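Local coordinates for Non-structural protein 9 (Avian infectious bronchitis virus, PDB 5C94) that forms a homodimer and binds RNA, probably as an accessory protein of the coronavirus replication complex, at residues 45-50 against 89-94. Numbering follows the deposited sequence.
Sequences VAAITS and VYLYFI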
ATOM      1  N   VAL A  45       7.845  -4.787 -10.866  1.00 16.90           N
ATOM      2  CA  VAL A  45       8.194  -3.386 -10.663  1.00 19.12           C
ATOM      3  C   VAL A  45       6.926  -2.530 -10.775  1.00 28.49           C
ATOM      4  O   VAL A  45       6.152  -2.656 -11.729  1.00 24.87           O
ATOM      5  CB  VAL A  45       9.276  -2.907 -11.666  1.00 23.04           C
ATOM      6  CG1 VAL A  45       9.759  -1.524 -11.312  1.00 19.75           C
ATOM      7  CG2 VAL A  45      10.462  -3.832 -11.624  1.00 23.27           C
ATOM      8  N   ALA A  46       6.724  -1.668  -9.780  1.00 27.32           N
ATOM      9  CA  ALA A  46       5.478  -0.927  -9.611  1.00 20.48           C
ATOM     10  C   ALA A  46       5.608   0.584  -9.853  1.00 22.15           C
ATOM     11  O   ALA A  46       4.672   1.250 -10.322  1.00 17.29           O
ATOM     12  CB  ALA A  46       4.950  -1.169  -8.206  1.00 14.57           C
ATOM     13  N   ALA A  47       6.767   1.129  -9.502  1.00 16.66           N
ATOM     14  CA  ALA A  47       6.935   2.570  -9.500  1.00 21.14           C
ATOM     15  C   ALA A  47       8.400   2.949  -9.515  1.00 19.98           C
ATOM     16  O   ALA A  47       9.254   2.147  -9.137  1.00 16.59           O
ATOM     17  CB  ALA A  47       6.258   3.176  -8.287  1.00 18.45           C
ATOM     18  N   ILE A  48       8.697   4.164  -9.971  1.00 13.10           N
ATOM     19  CA  ILE A  48      10.037   4.710  -9.775  1.00 18.44           C
ATOM     20  C   ILE A  48       9.919   6.082  -9.122  1.00 16.74           C
ATOM     21  O   ILE A  48       8.878   6.733  -9.236  1.00 18.71           O
ATOM     22  CB  ILE A  48      10.847   4.815 -11.096  1.00 20.98           C
ATOM     23  CG1 ILE A  48      10.349   5.981 -11.943  1.00 20.84           C
ATOM     24  CG2 ILE A  48      10.830   3.484 -11.883  1.00 17.16           C
ATOM     25  CD1 ILE A  48      11.431   6.597 -12.793  1.00 26.91           C
ATOM     26  N   THR A  49      10.957   6.488  -8.392  1.00 12.98           N
ATOM     27  CA  THR A  49      11.032   7.855  -7.880  1.00 15.80           C
ATOM     28  C   THR A  49      12.254   8.603  -8.413  1.00 23.09           C
ATOM     29  O   THR A  49      13.292   8.003  -8.734  1.00 21.55           O
ATOM     30  CB  THR A  49      11.063   7.904  -6.335  1.00 14.63           C
ATOM     31  OG1 THR A  49      12.138   7.099  -5.835  1.00 24.42           O
ATOM     32  CG2 THR A  49       9.741   7.423  -5.767  1.00 12.79           C
ATOM     33  N   SER A  50      12.125   9.923  -8.495  1.00 20.25           N
ATOM     34  CA  SER A  50      13.169  10.745  -9.076  1.00 22.14           C
ATOM     35  C   SER A  50      12.990  12.208  -8.716  1.00 22.38           C
ATOM     36  O   SER A  50      11.887  12.639  -8.392  1.00 25.51           O
ATOM     37  CB  SER A  50      13.181  10.574 -10.603  1.00 24.67           C
ATOM     38  OG  SER A  50      14.205  11.362 -11.190  1.00 19.52           O
ATOM     39  N   VAL A  89      10.045  14.809  -4.252  1.00 23.92           N
ATOM     40  CA  VAL A  89      10.253  13.562  -4.978  1.00 23.88           C
ATOM     41  C   VAL A  89       9.075  13.289  -5.905  1.00 20.69           C
ATOM     42  O   VAL A  89       7.920  13.423  -5.510  1.00 28.86           O
ATOM     43  CB  VAL A  89      10.438  12.373  -4.010  1.00 26.81           C
ATOM     44  CG1 VAL A  89      10.639  11.073  -4.779  1.00 15.41           C
ATOM     45  CG2 VAL A  89      11.622  12.629  -3.062  1.00 16.80           C
ATOM     46  N   TYR A  90       9.374  12.926  -7.147  1.00 25.62           N
ATOM     47  CA  TYR A  90       8.356  12.576  -8.136  1.00 15.63           C
ATOM     48  C   TYR A  90       8.201  11.072  -8.204  1.00 14.78           C
ATOM     49  O   TYR A  90       9.181  10.339  -8.358  1.00 23.13           O
ATOM     50  CB  TYR A  90       8.726  13.157  -9.508  1.00 15.26           C
ATOM     51  CG  TYR A  90       8.729  14.661  -9.463  1.00 23.00           C
ATOM     52  CD1 TYR A  90       7.551  15.379  -9.656  1.00 26.50           C
ATOM     53  CD2 TYR A  90       9.884  15.368  -9.148  1.00 21.83           C
ATOM     54  CE1 TYR A  90       7.534  16.768  -9.588  1.00 20.72           C
ATOM     55  CE2 TYR A  90       9.869  16.763  -9.062  1.00 17.35           C
ATOM     56  CZ  TYR A  90       8.689  17.449  -9.283  1.00 20.84           C
ATOM     57  OH  TYR A  90       8.656  18.822  -9.214  1.00 29.01           O
ATOM     58  N   LEU A  91       6.971  10.609  -8.053  1.00 16.73           N
ATOM     59  CA  LEU A  91       6.704   9.180  -7.997  1.00 17.14           C
ATOM     60  C   LEU A  91       5.867   8.798  -9.216  1.00 27.25           C
ATOM     61  O   LEU A  91       4.769   9.337  -9.429  1.00 22.97           O
ATOM     62  CB  LEU A  91       6.007   8.823  -6.687  1.00 20.80           C
ATOM     63  CG  LEU A  91       5.616   7.391  -6.277  1.00 27.82           C
ATOM     64  CD1 LEU A  91       4.266   7.062  -6.813  1.00 28.96           C
ATOM     65  CD2 LEU A  91       6.600   6.348  -6.718  1.00 26.07           C
ATOM     66  N   TYR A  92       6.425   7.903 -10.029  1.00 13.65           N
ATOM     67  CA  TYR A  92       5.795   7.460 -11.256  1.00 12.39           C
ATOM     68  C   TYR A  92       5.422   6.004 -11.131  1.00 15.87           C
ATOM     69  O   TYR A  92       6.304   5.163 -10.949  1.00 22.46           O
ATOM     70  CB  TYR A  92       6.727   7.582 -12.468  1.00 20.54           C
ATOM     71  CG  TYR A  92       7.406   8.901 -12.741  1.00 21.83           C
ATOM     72  CD1 TYR A  92       8.494   9.335 -11.979  1.00 11.51           C
ATOM     73  CD2 TYR A  92       6.998   9.678 -13.813  1.00 20.33           C
ATOM     74  CE1 TYR A  92       9.122  10.536 -12.265  1.00 15.26           C
ATOM     75  CE2 TYR A  92       7.610  10.859 -14.113  1.00 21.81           C
ATOM     76  CZ  TYR A  92       8.666  11.289 -13.348  1.00 26.67           C
ATOM     77  OH  TYR A  92       9.252  12.473 -13.700  1.00 20.33           O
ATOM     78  N   PHE A  93       4.146   5.689 -11.256  1.00 15.49           N
ATOM     79  CA  PHE A  93       3.765   4.294 -11.345  1.00 20.45           C
ATOM     80  C   PHE A  93       3.953   3.860 -12.774  1.00 23.97           C
ATOM     81  O   PHE A  93       3.875   4.654 -13.706  1.00 21.16           O
ATOM     82  CB  PHE A  93       2.325   4.058 -10.897  1.00 16.39           C
ATOM     83  CG  PHE A  93       2.113   4.268  -9.432  1.00 17.96           C
ATOM     84  CD1 PHE A  93       2.606   3.352  -8.508  1.00 13.84           C
ATOM     85  CD2 PHE A  93       1.441   5.395  -8.975  1.00 15.86           C
ATOM     86  CE1 PHE A  93       2.413   3.548  -7.150  1.00 21.22           C
ATOM     87  CE2 PHE A  93       1.239   5.602  -7.621  1.00 15.71           C
ATOM     88  CZ  PHE A  93       1.729   4.681  -6.703  1.00 18.44           C
ATOM     89  N   ILE A  94       4.214   2.583 -12.930  1.00 23.05           N
ATOM     90  CA  ILE A  94       4.398   2.002 -14.229  1.00 25.47           C
ATOM     91  C   ILE A  94       3.035   1.729 -14.892  1.00 23.19           C
ATOM     92  O   ILE A  94       2.078   1.347 -14.219  1.00 28.60           O
ATOM     93  CB  ILE A  94       5.259   0.747 -14.059  1.00 23.59           C
ATOM     94  CG1 ILE A  94       6.709   1.217 -13.914  1.00 23.56           C
ATOM     95  CG2 ILE A  94       5.054  -0.252 -15.190  1.00 12.91           C
ATOM     96  CD1 ILE A  94       7.617   0.216 -13.379  1.00 24.86           C
TER
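Ala46 O draws several contacts from segment 89-94. Ile94 N donates to it over 3.0 Å, from well above the carbonyl plane. Phe93 CA adds a C-H...O contact, and the Phe93 ring turns its edge to the same oxygen. Thr97 OG1, which bonds Ile94 O, also makes a weak hydrogen bond to Ala46 O. Next along the strands, Ile48 and Tyr92 form a hydrogen-bonded pair. Tyr92 N to Ile48 O is 2.8 Å and almost straight, with 175° at the hydrogen. Ile48 N returns a bond to Tyr92 O, also 2.8 Å. Ser50 and Tyr90 repeat this pairing, again through two backbone bonds. The two strands run antiparallel, 158° between their directions, near the centre of the beta-barrel-like nsp9 fold. Ala46 and Ala47 both face Tyr35 of strand 30-39 on the other side, a classic beta bulge.

Ala47, Thr49, Leu91 and Phe93 project from one face of the sheet. Leu91 CD2 reaches across to Thr49 CG2 at 3.5 Å and to Ala47 CB at 3.6 Å. Leu91 CD1 lies over one face of the Phe93 ring, toward its rim. Helix 99-109 packs on this side through Val105, which touches Ala46 and Phe93.

Ile48, Ser50, Tyr90 and Tyr92 occupy the other face. With chi1 at 75°, Ile48 CG1 is staggered between the backbone N and C, which brings it against Tyr92 CD1 at 3.8 Å. The Tyr92 hydroxyl bonds to Asn52 O and Leu55 N, which ties the ring's far end to the loop after Ser50. At the bulged end, Ile94 CD1 packs against Val45 CG1 at 3.4 Å.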